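Local coordinates for protein pectate lyase (Bacillus, PDB 3VMV) that probably cleaves polygalacturonate, the backbone of pectin, by beta-elimination, as a pectate lyase of polysaccharide lyase family 1, at residues Q33-R38 and I66-H71; I81-V86 and G90-I95; I97-S100 and N104-I107. All coordinates share one frame; numbering follows the deposited sequence.

How the contacts relate
The three contacts follow one another along the chain and lie at the same end of a right-handed parallel beta-helix. In contact 1 helix 28-40 packs on strand 66-68; contact 2 joins strand 78-85 to 91-93, and contact 3 joins strand 97-103 to 105-108 across the interior. Centres of contacts 1 and 2 are about 15 Å apart, and contact 3 lies about 11 Å from each. Strand 66-68 pairs in parallel with 97-103, and 78-85 with 105-108, so contact 3 stands one coil further along the helix. V68 touches both I81 and L99, so the apolar interiors of the contacts adjoin.

Contact 1 of 3, residues Q33-R38 and I66-H71; sequences QLIDNR and IDVKNH
I35 is the one side chain of helix 33-38 that packs directly on segment 66-71, and it does so with two different branches. Its CG1 stands beside the backbone N and anti to the carbonyl carbon (chi1 -68°), and the extended second torsion of 164° carries CD1 out to the strand. There CD1 lies 4.1 Å from V68 CG2, the two side chains crossing at about a right angle, and 4.4 Å from I66 CG2. The other branch, CG2, rests on backbone rather than on side chains: it is 3.9 Å from D67 O and 4.0 Å from K69 O. The V68 methyl that meets I35 is the one beside its own backbone N, and V68 itself is the centre of an inverse gamma turn. Helix 28-40 here covers the end of the parallel beta-helix, a capping arrangement familiar from pectate lyases, with the axes of helix 33-38 and strand 66-68 8.9 Å apart at an angle of 30°. I78 and I81 of strand 78-85 enlarge the apolar patch, the former touching I35 and the latter V68. At the more open margin, D36, next to I35 in sequence, reaches the second segment through water: a single molecule bridges D36 OD1, at 2.7 Å, and K69 O, at 2.9 Å. Q32 also grips the same carboxylate oxygen from within the helix. D67 turns its carboxylate to R98 of the next coil, with which it forms a salt bridge.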
ATOM      1  N   GLN A  33       6.660 -21.694   7.266  1.00 14.86           N
ATOM      2  CA  GLN A  33       7.722 -22.701   7.199  1.00 15.06           C
ATOM      3  C   GLN A  33       8.563 -22.562   5.966  1.00 14.65           C
ATOM      4  O   GLN A  33       9.785 -22.744   6.024  1.00 18.51           O
ATOM      5  CB  GLN A  33       7.122 -24.085   7.251  1.00 17.08           C
ATOM      6  CG  GLN A  33       6.643 -24.381   8.600  1.00 19.87           C
ATOM      7  CD  GLN A  33       5.862 -25.672   8.639  1.00 26.47           C
ATOM      8  OE1 GLN A  33       5.955 -26.498   7.722  1.00 29.59           O
ATOM      9  NE2 GLN A  33       5.069 -25.840   9.688  1.00 28.52           N
ATOM     10  N   LEU A  34       7.929 -22.276   4.823  1.00 14.95           N
ATOM     11  CA  LEU A  34       8.710 -22.085   3.618  1.00 18.15           C
ATOM     12  C   LEU A  34       9.724 -20.945   3.790  1.00 18.59           C
ATOM     13  O   LEU A  34      10.899 -21.078   3.420  1.00 18.11           O
ATOM     14  CB  LEU A  34       7.804 -21.777   2.438  1.00 17.63           C
ATOM     15  CG  LEU A  34       6.944 -22.946   1.957  1.00 14.21           C
ATOM     16  CD1 LEU A  34       6.005 -22.413   0.936  1.00 16.03           C
ATOM     17  CD2 LEU A  34       7.839 -24.046   1.372  1.00 18.81           C
ATOM     18  N   ILE A  35       9.267 -19.845   4.370  1.00 16.19           N
ATOM     19  CA  ILE A  35      10.121 -18.692   4.589  1.00 14.82           C
ATOM     20  C   ILE A  35      11.259 -19.039   5.544  1.00 17.18           C
ATOM     21  O   ILE A  35      12.415 -18.744   5.264  1.00 15.33           O
ATOM     22  CB  ILE A  35       9.301 -17.523   5.157  1.00 14.06           C
ATOM     23  CG1 ILE A  35       8.337 -17.017   4.071  1.00 17.92           C
ATOM     24  CG2 ILE A  35      10.227 -16.433   5.721  1.00 16.57           C
ATOM     25  CD1 ILE A  35       7.213 -16.130   4.600  1.00 16.66           C
ATOM     26  N   ASP A  36      10.921 -19.658   6.675  1.00 14.97           N
ATOM     27  CA  ASP A  36      11.917 -19.908   7.723  1.00 16.29           C
ATOM     28  C   ASP A  36      12.891 -21.002   7.289  1.00 17.48           C
ATOM     29  O   ASP A  36      14.100 -20.883   7.518  1.00 17.14           O
ATOM     30  CB  ASP A  36      11.235 -20.303   9.032  1.00 18.83           C
ATOM     31  CG  ASP A  36      10.383 -19.163   9.633  1.00 25.03           C
ATOM     32  OD1 ASP A  36      10.387 -18.014   9.116  1.00 25.18           O
ATOM     33  OD2 ASP A  36       9.704 -19.431  10.639  1.00 26.83           O
ATOM     34  N   ASN A  37      12.374 -22.051   6.652  1.00 16.56           N
ATOM     35  CA  ASN A  37      13.235 -23.120   6.180  1.00 17.87           C
ATOM     36  C   ASN A  37      14.235 -22.577   5.166  1.00 15.36           C
ATOM     37  O   ASN A  37      15.420 -22.928   5.197  1.00 19.35           O
ATOM     38  CB  ASN A  37      12.414 -24.238   5.546  1.00 19.44           C
ATOM     39  CG  ASN A  37      11.675 -25.081   6.568  1.00 25.34           C
ATOM     40  OD1 ASN A  37      11.929 -25.006   7.763  1.00 28.90           O
ATOM     41  ND2 ASN A  37      10.767 -25.922   6.079  1.00 32.45           N
ATOM     42  N   ARG A  38      13.772 -21.724   4.259  1.00 17.15           N
ATOM     43  CA  ARG A  38      14.707 -21.152   3.305  1.00 14.25           C
ATOM     44  C   ARG A  38      15.758 -20.307   4.016  1.00 16.12           C
ATOM     45  O   ARG A  38      16.943 -20.348   3.691  1.00 16.90           O
ATOM     46  CB  ARG A  38      13.999 -20.340   2.216  1.00 15.38           C
ATOM     47  CG  ARG A  38      14.995 -19.855   1.158  1.00 15.72           C
ATOM     48  CD  ARG A  38      14.342 -18.912   0.161  1.00 13.43           C
ATOM     49  NE  ARG A  38      14.032 -17.638   0.828  1.00 15.81           N
ATOM     50  CZ  ARG A  38      13.971 -16.463   0.242  1.00 16.67           C
ATOM     51  NH1 ARG A  38      14.121 -16.355  -1.081  1.00 15.25           N
ATOM     52  NH2 ARG A  38      13.728 -15.391   1.001  1.00 14.99           N
ATOM     53  N   ILE A  66       1.932 -13.052   9.070  1.00 12.02           N
ATOM     54  CA  ILE A  66       2.848 -13.797   8.214  1.00 12.59           C
ATOM     55  C   ILE A  66       4.114 -12.964   8.149  1.00 13.43           C
ATOM     56  O   ILE A  66       4.114 -11.849   7.619  1.00 14.43           O
ATOM     57  CB  ILE A  66       2.231 -13.969   6.806  1.00 13.74           C
ATOM     58  CG1 ILE A  66       0.920 -14.768   6.903  1.00 14.31           C
ATOM     59  CG2 ILE A  66       3.235 -14.670   5.880  1.00 17.98           C
ATOM     60  CD1 ILE A  66       1.076 -16.175   7.481  1.00 15.14           C
ATOM     61  N   ASP A  67       5.177 -13.485   8.741  1.00 14.21           N
ATOM     62  CA  ASP A  67       6.392 -12.743   9.048  1.00 14.48           C
ATOM     63  C   ASP A  67       7.409 -12.969   7.930  1.00 14.42           C
ATOM     64  O   ASP A  67       8.196 -13.931   7.953  1.00 16.50           O
ATOM     65  CB  ASP A  67       6.907 -13.279  10.401  1.00 14.63           C
ATOM     66  CG  ASP A  67       7.733 -12.282  11.236  1.00 23.91           C
ATOM     67  OD1 ASP A  67       7.865 -11.119  10.905  1.00 24.49           O
ATOM     68  OD2 ASP A  67       8.272 -12.738  12.274  1.00 33.50           O
ATOM     69  N   VAL A  68       7.433 -12.039   6.978  1.00 14.08           N
ATOM     70  CA  VAL A  68       8.470 -12.025   5.919  1.00 11.24           C
ATOM     71  C   VAL A  68       9.701 -11.322   6.463  1.00 12.09           C
ATOM     72  O   VAL A  68       9.913 -10.123   6.277  1.00 12.98           O
ATOM     73  CB  VAL A  68       7.952 -11.411   4.598  1.00 13.05           C
ATOM     74  CG1 VAL A  68       9.034 -11.542   3.506  1.00 15.35           C
ATOM     75  CG2 VAL A  68       6.657 -12.102   4.179  1.00 16.11           C
ATOM     76  N   LYS A  69      10.486 -12.092   7.226  1.00 12.52           N
ATOM     77  CA  LYS A  69      11.594 -11.603   8.019  1.00 16.18           C
ATOM     78  C   LYS A  69      12.579 -12.742   8.084  1.00 16.25           C
ATOM     79  O   LYS A  69      12.197 -13.910   8.166  1.00 16.02           O
ATOM     80  CB  LYS A  69      11.122 -11.281   9.448  1.00 17.60           C
ATOM     81  CG  LYS A  69      12.186 -10.605  10.291  1.00 18.39           C
ATOM     82  CD  LYS A  69      11.730 -10.467  11.749  1.00 21.86           C
ATOM     83  CE  LYS A  69      10.626  -9.404  11.861  1.00 23.34           C
ATOM     84  NZ  LYS A  69      10.456  -9.025  13.287  1.00 22.97           N
ATOM     85  N   ASN A  70      13.851 -12.388   8.069  1.00 14.40           N
ATOM     86  CA  ASN A  70      14.887 -13.378   8.219  1.00 15.76           C
ATOM     87  C   ASN A  70      14.714 -14.074   9.559  1.00 19.68           C
ATOM     88  O   ASN A  70      14.348 -13.448  10.551  1.00 21.25           O
ATOM     89  CB  ASN A  70      16.245 -12.663   8.192  1.00 19.64           C
ATOM     90  CG  ASN A  70      17.402 -13.646   8.073  1.00 18.15           C
ATOM     91  OD1 ASN A  70      17.756 -14.323   9.025  1.00 21.28           O
ATOM     92  ND2 ASN A  70      17.974 -13.727   6.887  1.00 21.96           N
ATOM     93  N   HIS A  71      14.995 -15.366   9.605  1.00 18.47           N
ATOM     94  CA  HIS A  71      14.968 -16.065  10.889  1.00 23.66           C
ATOM     95  C   HIS A  71      16.040 -15.461  11.844  1.00 20.19           C
ATOM     96  O   HIS A  71      15.913 -15.558  13.049  1.00 27.53           O
ATOM     97  CB  HIS A  71      15.124 -17.599  10.682  1.00 21.44           C
ATOM     98  CG  HIS A  71      16.540 -18.039  10.593  1.00 23.43           C
ATOM     99  ND1 HIS A  71      17.283 -17.906   9.445  1.00 19.37           N
ATOM    100  CD2 HIS A  71      17.367 -18.596  11.514  1.00 22.13           C
ATOM    101  CE1 HIS A  71      18.506 -18.346   9.661  1.00 21.65           C
ATOM    102  NE2 HIS A  71      18.583 -18.769  10.911  1.00 25.78           N
TER
HETATM  103  O   HOH W   1      10.471 -15.455   9.987  1.00 33.41           O

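Contact 2 of 3, residues I81-V86 and G90-I95; sequences ISIIGV and GEFDGI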
ATOM      1  N   ILE A  81      11.378 -12.816  -2.928  1.00 12.61           N
ATOM      2  CA  ILE A  81      10.172 -13.605  -2.709  1.00 13.47           C
ATOM      3  C   ILE A  81       9.020 -13.035  -3.494  1.00 11.69           C
ATOM      4  O   ILE A  81       8.863 -11.811  -3.535  1.00 13.14           O
ATOM      5  CB  ILE A  81       9.808 -13.548  -1.232  1.00 15.00           C
ATOM      6  CG1 ILE A  81      10.873 -14.281  -0.422  1.00 19.75           C
ATOM      7  CG2 ILE A  81       8.421 -14.167  -0.990  1.00 19.81           C
ATOM      8  CD1 ILE A  81      10.627 -14.219   1.079  1.00 23.13           C
ATOM      9  N   SER A  82       8.195 -13.889  -4.089  1.00 13.32           N
ATOM     10  CA  SER A  82       6.857 -13.485  -4.515  1.00 13.18           C
ATOM     11  C   SER A  82       5.822 -14.335  -3.792  1.00 12.21           C
ATOM     12  O   SER A  82       6.023 -15.555  -3.645  1.00 13.08           O
ATOM     13  CB  SER A  82       6.666 -13.713  -6.015  1.00 14.88           C
ATOM     14  OG  SER A  82       7.554 -12.951  -6.793  1.00 14.19           O
ATOM     15  N   ILE A  83       4.767 -13.693  -3.304  1.00 12.00           N
ATOM     16  CA  ILE A  83       3.576 -14.373  -2.782  1.00 10.50           C
ATOM     17  C   ILE A  83       2.457 -14.003  -3.737  1.00 12.61           C
ATOM     18  O   ILE A  83       2.129 -12.817  -3.866  1.00 12.28           O
ATOM     19  CB  ILE A  83       3.277 -13.866  -1.349  1.00  9.81           C
ATOM     20  CG1 ILE A  83       4.435 -14.305  -0.445  1.00 15.43           C
ATOM     21  CG2 ILE A  83       1.909 -14.352  -0.858  1.00 15.59           C
ATOM     22  CD1 ILE A  83       4.381 -13.742   0.964  1.00 16.90           C
ATOM     23  N   ILE A  84       1.934 -15.002  -4.447  1.00 12.68           N
ATOM     24  CA  ILE A  84       0.970 -14.753  -5.528  1.00 10.87           C
ATOM     25  C   ILE A  84      -0.240 -15.638  -5.333  1.00  9.52           C
ATOM     26  O   ILE A  84      -0.111 -16.867  -5.231  1.00 11.60           O
ATOM     27  CB  ILE A  84       1.627 -15.034  -6.866  1.00 11.55           C
ATOM     28  CG1 ILE A  84       2.959 -14.295  -6.969  1.00 15.35           C
ATOM     29  CG2 ILE A  84       0.655 -14.711  -8.007  1.00 13.37           C
ATOM     30  CD1 ILE A  84       3.710 -14.603  -8.307  1.00 15.60           C
ATOM     31  N   GLY A  85      -1.429 -15.034  -5.298  1.00 12.36           N
ATOM     32  CA  GLY A  85      -2.636 -15.818  -5.221  1.00 12.61           C
ATOM     33  C   GLY A  85      -2.909 -16.596  -6.505  1.00 13.39           C
ATOM     34  O   GLY A  85      -2.557 -16.158  -7.599  1.00 13.81           O
ATOM     35  N   VAL A  86      -3.531 -17.753  -6.358  1.00 12.64           N
ATOM     36  CA  VAL A  86      -4.021 -18.539  -7.482  1.00 12.53           C
ATOM     37  C   VAL A  86      -5.493 -18.201  -7.756  1.00 17.99           C
ATOM     38  O   VAL A  86      -6.347 -18.428  -6.906  1.00 17.46           O
ATOM     39  CB  VAL A  86      -3.858 -20.047  -7.172  1.00 12.07           C
ATOM     40  CG1 VAL A  86      -4.386 -20.921  -8.340  1.00 18.58           C
ATOM     41  CG2 VAL A  86      -2.402 -20.333  -6.934  1.00 15.59           C
ATOM     42  N   GLY A  90      -6.472 -16.959  -3.360  1.00 13.99           N
ATOM     43  CA  GLY A  90      -5.382 -16.506  -2.487  1.00 11.89           C
ATOM     44  C   GLY A  90      -5.910 -15.540  -1.470  1.00 11.42           C
ATOM     45  O   GLY A  90      -5.823 -14.348  -1.669  1.00 15.05           O
ATOM     46  N   GLU A  91      -6.439 -16.047  -0.369  1.00 13.90           N
ATOM     47  CA  GLU A  91      -7.172 -15.215   0.565  1.00 13.17           C
ATOM     48  C   GLU A  91      -6.519 -15.279   1.943  1.00 12.37           C
ATOM     49  O   GLU A  91      -6.186 -16.383   2.388  1.00 14.48           O
ATOM     50  CB  GLU A  91      -8.620 -15.687   0.671  1.00 16.35           C
ATOM     51  CG  GLU A  91      -9.434 -14.849   1.637  1.00 16.72           C
ATOM     52  CD  GLU A  91     -10.843 -15.351   1.850  1.00 26.19           C
ATOM     53  OE1 GLU A  91     -11.241 -16.317   1.156  1.00 29.55           O
ATOM     54  OE2 GLU A  91     -11.565 -14.788   2.723  1.00 21.06           O
ATOM     55  N   PHE A  92      -6.353 -14.105   2.579  1.00 11.47           N
ATOM     56  CA  PHE A  92      -5.835 -14.001   3.947  1.00 12.18           C
ATOM     57  C   PHE A  92      -6.969 -13.374   4.741  1.00 11.88           C
ATOM     58  O   PHE A  92      -7.234 -12.185   4.597  1.00 12.00           O
ATOM     59  CB  PHE A  92      -4.589 -13.087   3.997  1.00 11.68           C
ATOM     60  CG  PHE A  92      -3.383 -13.639   3.286  1.00 11.26           C
ATOM     61  CD1 PHE A  92      -2.267 -14.063   4.007  1.00 12.29           C
ATOM     62  CD2 PHE A  92      -3.366 -13.735   1.907  1.00 13.99           C
ATOM     63  CE1 PHE A  92      -1.150 -14.584   3.363  1.00 15.57           C
ATOM     64  CE2 PHE A  92      -2.233 -14.283   1.246  1.00 12.65           C
ATOM     65  CZ  PHE A  92      -1.136 -14.680   1.983  1.00 14.22           C
ATOM     66  N   ASP A  93      -7.654 -14.184   5.541  1.00 13.15           N
ATOM     67  CA  ASP A  93      -8.835 -13.756   6.283  1.00 13.42           C
ATOM     68  C   ASP A  93      -8.438 -13.582   7.749  1.00 13.26           C
ATOM     69  O   ASP A  93      -8.221 -14.560   8.481  1.00 15.40           O
ATOM     70  CB  ASP A  93      -9.936 -14.803   6.128  1.00 15.45           C
ATOM     71  CG  ASP A  93     -11.197 -14.440   6.906  1.00 19.03           C
ATOM     72  OD1 ASP A  93     -11.248 -13.346   7.526  1.00 16.77           O
ATOM     73  OD2 ASP A  93     -12.141 -15.268   6.889  1.00 26.00           O
ATOM     74  N   GLY A  94      -8.269 -12.317   8.144  1.00 11.74           N
ATOM     75  CA  GLY A  94      -7.982 -12.026   9.539  1.00 13.55           C
ATOM     76  C   GLY A  94      -6.524 -12.105   9.888  1.00 15.66           C
ATOM     77  O   GLY A  94      -6.200 -12.079  11.092  1.00 14.12           O
ATOM     78  N   ILE A  95      -5.641 -12.201   8.891  1.00 12.63           N
ATOM     79  CA  ILE A  95      -4.196 -12.246   9.188  1.00 11.08           C
ATOM     80  C   ILE A  95      -3.506 -11.520   8.063  1.00 13.41           C
ATOM     81  O   ILE A  95      -3.859 -11.712   6.896  1.00 13.06           O
ATOM     82  CB  ILE A  95      -3.636 -13.701   9.362  1.00 11.93           C
ATOM     83  CG1 ILE A  95      -2.180 -13.625   9.812  1.00 10.43           C
ATOM     84  CG2 ILE A  95      -3.860 -14.542   8.101  1.00 14.93           C
ATOM     85  CD1 ILE A  95      -1.623 -14.969  10.343  1.00 14.68           C
TER
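I83 and F92 make the side-chain part of this contact, and G85 and G90 the backbone part. Ahead of them, I81 and S82 run along strand 78-85 and are tied by backbone hydrogen bonds to neighbouring coils, S82 to L48 and I50, I81 to N104 and I106. At I83 the side chain turns inward. With CG1 beside the backbone N (chi1 -65°), I83 CG2 is left anti to that N and comes to 4.2 Å from F92 CZ, the far end of the ring. The approach is oblique, a single methyl against the ring's leading carbon. F92 gets there because CG lies beside its backbone N (chi1 -67°), which swings the ring back toward strand 78-85; I56 and V110 also touch it. The segments thus flank a corner between two faces of a parallel beta-helix, where the chain turns between strand 78-85 and strand 91-93, each strand continuing a different stack. In the corner the two backbones converge at G85, where two glycines meet with bare CA against bare CA, G85 CA lying 3.9 Å from G90 CA. G85 O accepts from N109 ND2 in the following coil. At V86 the two segments still lie near each other, V86 O being 3.8 Å from G90 N.

Contact 3 of 3, residues I97-S100 and N104-I107; sequences IRLS and NIII. With SO4 (sulfate ion), chain B.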
ATOM      1  N   ILE A  97       0.245  -9.636   6.359  1.00 10.14           N
ATOM      2  CA  ILE A  97       1.654  -9.882   6.050  1.00 10.61           C
ATOM      3  C   ILE A  97       2.521  -8.738   6.514  1.00 11.67           C
ATOM      4  O   ILE A  97       2.146  -7.580   6.357  1.00 11.24           O
ATOM      5  CB  ILE A  97       1.816 -10.005   4.510  1.00 11.11           C
ATOM      6  CG1 ILE A  97       0.992 -11.198   4.019  1.00 11.35           C
ATOM      7  CG2 ILE A  97       3.300 -10.209   4.156  1.00 14.94           C
ATOM      8  CD1 ILE A  97       0.889 -11.296   2.439  1.00 12.84           C
ATOM      9  N   ARG A  98       3.684  -9.044   7.094  1.00 11.20           N
ATOM     10  CA  ARG A  98       4.644  -8.015   7.459  1.00 10.38           C
ATOM     11  C   ARG A  98       5.941  -8.255   6.728  1.00 11.15           C
ATOM     12  O   ARG A  98       6.495  -9.348   6.786  1.00 13.10           O
ATOM     13  CB  ARG A  98       4.893  -7.921   8.973  1.00 11.36           C
ATOM     14  CG  ARG A  98       5.873  -6.807   9.352  1.00 13.99           C
ATOM     15  CD  ARG A  98       5.978  -6.658  10.874  1.00 13.44           C
ATOM     16  NE  ARG A  98       6.541  -7.875  11.449  1.00 16.03           N
ATOM     17  CZ  ARG A  98       6.539  -8.156  12.763  1.00 15.28           C
ATOM     18  NH1 ARG A  98       7.110  -9.276  13.183  1.00 17.84           N
ATOM     19  NH2 ARG A  98       5.960  -7.336  13.633  1.00 13.25           N
ATOM     20  N   LEU A  99       6.441  -7.219   6.075  1.00 10.59           N
ATOM     21  CA  LEU A  99       7.763  -7.297   5.455  1.00 11.31           C
ATOM     22  C   LEU A  99       8.751  -6.545   6.304  1.00 11.61           C
ATOM     23  O   LEU A  99       8.587  -5.327   6.507  1.00 11.04           O
ATOM     24  CB  LEU A  99       7.719  -6.708   4.044  1.00 13.30           C
ATOM     25  CG  LEU A  99       6.672  -7.222   3.032  1.00 19.68           C
ATOM     26  CD1 LEU A  99       6.979  -6.579   1.644  1.00 17.90           C
ATOM     27  CD2 LEU A  99       6.546  -8.700   2.930  1.00 19.59           C
ATOM     28  N   SER A 100       9.798  -7.203   6.779  1.00 11.43           N
ATOM     29  CA  SER A 100      10.762  -6.559   7.670  1.00 13.66           C
ATOM     30  C   SER A 100      12.177  -6.768   7.116  1.00 14.25           C
ATOM     31  O   SER A 100      12.618  -7.906   6.938  1.00 14.13           O
ATOM     32  CB  SER A 100      10.622  -7.161   9.074  1.00 17.00           C
ATOM     33  OG  SER A 100      11.710  -6.787   9.896  1.00 19.33           O
ATOM     34  N   ASN A 104      13.297  -6.905  -2.592  1.00 12.87           N
ATOM     35  CA  ASN A 104      12.883  -7.529  -3.845  1.00 12.93           C
ATOM     36  C   ASN A 104      11.745  -8.526  -3.594  1.00 12.47           C
ATOM     37  O   ASN A 104      11.906  -9.756  -3.713  1.00 12.71           O
ATOM     38  CB  ASN A 104      14.081  -8.206  -4.575  1.00 13.72           C
ATOM     39  CG  ASN A 104      13.693  -8.696  -5.957  1.00 14.26           C
ATOM     40  OD1 ASN A 104      12.839  -8.090  -6.603  1.00 14.01           O
ATOM     41  ND2 ASN A 104      14.273  -9.805  -6.399  1.00 14.83           N
ATOM     42  N   ILE A 105      10.593  -7.961  -3.246  1.00 12.03           N
ATOM     43  CA  ILE A 105       9.423  -8.718  -2.827  1.00 10.84           C
ATOM     44  C   ILE A 105       8.216  -8.319  -3.672  1.00  8.96           C
ATOM     45  O   ILE A 105       7.968  -7.125  -3.869  1.00 11.33           O
ATOM     46  CB  ILE A 105       9.075  -8.405  -1.369  1.00 11.20           C
ATOM     47  CG1 ILE A 105      10.336  -8.433  -0.469  1.00 12.78           C
ATOM     48  CG2 ILE A 105       7.993  -9.343  -0.869  1.00 15.51           C
ATOM     49  CD1 ILE A 105      10.970  -9.828  -0.270  1.00 11.69           C
ATOM     50  N   ILE A 106       7.485  -9.301  -4.174  1.00 10.44           N
ATOM     51  CA  ILE A 106       6.223  -9.076  -4.855  1.00 10.22           C
ATOM     52  C   ILE A 106       5.081  -9.735  -4.066  1.00 10.84           C
ATOM     53  O   ILE A 106       5.176 -10.901  -3.712  1.00 11.42           O
ATOM     54  CB  ILE A 106       6.274  -9.667  -6.270  1.00 11.09           C
ATOM     55  CG1 ILE A 106       7.370  -8.961  -7.049  1.00 13.97           C
ATOM     56  CG2 ILE A 106       4.890  -9.539  -6.963  1.00 11.85           C
ATOM     57  CD1 ILE A 106       7.502  -9.452  -8.502  1.00 12.25           C
ATOM     58  N   ILE A 107       4.019  -8.980  -3.772  1.00 10.45           N
ATOM     59  CA  ILE A 107       2.759  -9.549  -3.256  1.00 10.48           C
ATOM     60  C   ILE A 107       1.692  -9.224  -4.289  1.00 10.67           C
ATOM     61  O   ILE A 107       1.451  -8.037  -4.595  1.00  9.65           O
ATOM     62  CB  ILE A 107       2.415  -8.941  -1.913  1.00 11.33           C
ATOM     63  CG1 ILE A 107       3.564  -9.145  -0.927  1.00 15.15           C
ATOM     64  CG2 ILE A 107       1.071  -9.502  -1.360  1.00 12.88           C
ATOM     65  CD1 ILE A 107       3.416  -8.467   0.372  1.00 17.18           C
TER
HETATM   66  S   SO4 B 401       5.847  -9.067  16.858  1.00 28.43           S
HETATM   67  O1  SO4 B 401       4.663  -9.899  16.700  1.00 36.13           O
HETATM   68  O2  SO4 B 401       6.990  -9.665  16.203  1.00 19.63           O
HETATM   69  O3  SO4 B 401       5.576  -7.748  16.290  1.00 29.24           O
HETATM   70  O4  SO4 B 401       6.176  -8.948  18.269  1.00 35.25           O
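L99 and I105 pass each other in opposite directions across the interior, and this is the tight part of the contact. L99 CD1 sits 3.9 Å from I105 CG2. The second methyl of L99, CD2, meets I107 tip to tip, 4.0 Å from I107 CD1. I97 approaches the same isoleucine from two residues earlier in the strand: I97 CG2 is 4.2 Å from I107 CD1, again tip to tip. I107 CD1 is therefore shared between I97 and L99, and its extended chain is what carries this methyl to both. All four side chains are buried, and V68, I123 and V132 of nearby strands extend the apolar layer around them. The strands carrying them are not paired: their axes stay 10.5 Å apart and run nearly antiparallel, at 168°, so side chains alone bridge the gap.

The outward side of strand 97-100 is entirely different. R98 points away from I107 and I105, with CG anti to the backbone N and a bend at the third torsion. Its guanidinium binds a sulfate, probably from the crystallisation liquor, edge-on and with sulfur in the guanidinium plane. R98 NH1 donates to sulfate O2 at 3.0 Å and R98 NH2 to sulfate O3 at 2.7 Å; both bonds are nearly straight, at 171° and 165°. A salt bridge to E119, with D67 as a further carboxylate partner, helps to hold the guanidinium in place. R98 thus puts its charge on the outer side of the coil, while inside it apolar residues from two different faces meet in the way characteristic of the parallel beta-helix of polysaccharide lyase family 1.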